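Local coordinates for outer surface protein (Bacillus cereus ATCC 14579, PDB 1X7F) that is of uncharacterised function but, judged by its family, probably hydrolyses 6-phospho-N-acetylmuramic acid glycosides derived from the bacterial cell wall, at residues A[46-51]-A[84-89]. Residues are numbered along the deposited sequence; the frame is centred on the assembly and turned at random.
Sequences YISAAA and KDNNME
A single water joins Ser48 to Asn86, hydrogen-bonded to Ser48 OG at 2.7 Å and donating to Asn86 OD1 at 2.8 Å; the two side chains make no direct hydrogen bond. The amide of Asn86 is held at both ends, since its ND2 turns back to His82 O, a carbonyl in the last turn of the preceding helix 74-85, which probably limits the rotation of the amide and helps keep OD1 turned to the water. CG stands beside the backbone N (chi1 -78°), and the side chain runs across to Ala51, whose CB lies 3.9 Å from Asn86 OD1. The setting illustrates how neighbouring helices pack on the outside of an (alpha/beta)8 barrel: helix 40-51 meets the end of helix 74-85, where Asn87, with positive phi, is the C-prime residue of a Schellman motif and turns the chain into strand 89-94. On the side of the bridge nearer the barrel Met88, bent at chi2 (-138°), sends its methyl between Ile47 and Ala51. Met88 CE is 3.8 Å from Ile47 CG2 and a tight 3.5 Å from Ala51 CB, and it also abuts the Ile47 carbonyl oxygen, which accepts the helical bond from Ala51 N. Ile58 of strand 55-62 touches both Ile47 and Met88, closing this apolar layer against the sheet.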
loop_
_atom_site.group_PDB
_atom_site.type_symbol
_atom_site.label_atom_id
_atom_site.label_comp_id
_atom_site.label_asym_id
_atom_site.label_seq_id
_atom_site.Cartn_x
_atom_site.Cartn_y
_atom_site.Cartn_z
ATOM N N TYR A 46 10.164 -6.811 -17.895
ATOM C CA TYR A 46 9.546 -6.120 -16.749
ATOM C C TYR A 46 9.046 -7.075 -15.667
ATOM O O TYR A 46 9.272 -6.845 -14.475
ATOM C CB TYR A 46 8.378 -5.275 -17.255
ATOM C CG TYR A 46 7.715 -4.351 -16.255
ATOM C CD1 TYR A 46 8.457 -3.446 -15.501
ATOM C CD2 TYR A 46 6.323 -4.335 -16.123
ATOM C CE1 TYR A 46 7.838 -2.574 -14.609
ATOM C CE2 TYR A 46 5.684 -3.458 -15.244
ATOM C CZ TYR A 46 6.452 -2.582 -14.482
ATOM O OH TYR A 46 5.830 -1.698 -13.625
ATOM N N ILE A 47 8.336 -8.115 -16.095
ATOM C CA ILE A 47 7.914 -9.215 -15.233
ATOM C C ILE A 47 9.131 -9.789 -14.505
ATOM O O ILE A 47 9.083 -10.008 -13.294
ATOM C CB ILE A 47 7.194 -10.308 -16.080
ATOM C CG1 ILE A 47 5.795 -9.839 -16.515
ATOM C CG2 ILE A 47 7.129 -11.664 -15.339
ATOM C CD1 ILE A 47 5.189 -10.699 -17.649
ATOM N N SER A 48 10.220 -10.024 -15.246
ATOM C CA SER A 48 11.473 -10.503 -14.653
ATOM C C SER A 48 12.024 -9.527 -13.599
ATOM O O SER A 48 12.413 -9.953 -12.511
ATOM C CB SER A 48 12.524 -10.770 -15.736
ATOM O OG SER A 48 12.271 -11.996 -16.404
ATOM N N ALA A 49 12.059 -8.237 -13.950
ATOM C CA ALA A 49 12.487 -7.150 -13.070
ATOM C C ALA A 49 11.658 -7.073 -11.792
ATOM O O ALA A 49 12.214 -7.003 -10.706
ATOM C CB ALA A 49 12.432 -5.787 -13.813
ATOM N N ALA A 50 10.333 -7.080 -11.923
ATOM C CA ALA A 50 9.437 -7.015 -10.762
ATOM C C ALA A 50 9.559 -8.245 -9.847
ATOM O O ALA A 50 9.416 -8.133 -8.626
ATOM C CB ALA A 50 7.994 -6.810 -11.210
ATOM N N ALA A 51 9.839 -9.399 -10.451
ATOM C CA ALA A 51 10.006 -10.673 -9.744
ATOM C C ALA A 51 11.202 -10.691 -8.814
ATOM O O ALA A 51 11.148 -11.333 -7.766
ATOM C CB ALA A 51 10.111 -11.846 -10.738
ATOM N N LYS A 84 3.681 -16.862 -15.168
ATOM C CA LYS A 84 3.443 -18.061 -14.358
ATOM C C LYS A 84 4.736 -18.812 -13.981
ATOM O O LYS A 84 4.788 -19.467 -12.942
ATOM C CB LYS A 84 2.419 -18.996 -15.030
ATOM C CG LYS A 84 2.979 -19.927 -16.090
ATOM C CD LYS A 84 1.878 -20.716 -16.820
ATOM C CE LYS A 84 1.675 -22.118 -16.242
ATOM N NZ LYS A 84 2.772 -23.040 -16.634
ATOM N N ASP A 85 5.764 -18.710 -14.827
ATOM C CA ASP A 85 7.088 -19.267 -14.532
ATOM C C ASP A 85 7.765 -18.472 -13.412
ATOM O O ASP A 85 8.632 -18.996 -12.702
ATOM C CB ASP A 85 7.986 -19.247 -15.771
ATOM C CG ASP A 85 7.536 -20.216 -16.844
ATOM O OD1 ASP A 85 6.996 -21.299 -16.516
ATOM O OD2 ASP A 85 7.691 -19.974 -18.060
ATOM N N ASN A 86 7.369 -17.207 -13.275
ATOM C CA ASN A 86 7.876 -16.336 -12.222
ATOM C C ASN A 86 6.885 -16.187 -11.072
ATOM O O ASN A 86 6.879 -15.169 -10.374
ATOM C CB ASN A 86 8.291 -14.978 -12.799
ATOM C CG ASN A 86 9.637 -15.039 -13.508
ATOM O OD1 ASN A 86 10.697 -15.037 -12.868
ATOM N ND2 ASN A 86 9.603 -15.099 -14.834
ATOM N N ASN A 87 6.054 -17.215 -10.896
ATOM C CA ASN A 87 5.098 -17.326 -9.784
ATOM C C ASN A 87 4.215 -16.086 -9.550
ATOM O O ASN A 87 3.988 -15.653 -8.413
ATOM C CB ASN A 87 5.820 -17.786 -8.504
ATOM C CG ASN A 87 6.707 -19.012 -8.738
ATOM O OD1 ASN A 87 7.934 -18.926 -8.664
ATOM N ND2 ASN A 87 6.087 -20.150 -9.046
ATOM N N MET A 88 3.709 -15.525 -10.645
ATOM C CA MET A 88 2.891 -14.317 -10.579
ATOM C C MET A 88 1.437 -14.609 -10.905
ATOM O O MET A 88 1.130 -15.228 -11.922
ATOM C CB MET A 88 3.431 -13.232 -11.512
ATOM C CG MET A 88 4.877 -12.880 -11.272
ATOM S SD MET A 88 5.108 -11.114 -11.354
ATOM C CE MET A 88 6.861 -11.058 -11.630
ATOM N N GLU A 89 0.551 -14.160 -10.026
ATOM C CA GLU A 89 -0.884 -14.322 -10.186
ATOM C C GLU A 89 -1.390 -13.335 -11.243
ATOM O O GLU A 89 -1.197 -12.139 -11.107
ATOM C CB GLU A 89 -1.558 -14.044 -8.842
ATOM C CG GLU A 89 -3.032 -14.411 -8.753
ATOM C CD GLU A 89 -3.711 -13.786 -7.545
ATOM O OE1 GLU A 89 -3.070 -12.953 -6.868
ATOM O OE2 GLU A 89 -4.884 -14.126 -7.264
HETATM O O HOH W 1 12.678 -14.034 -14.612
#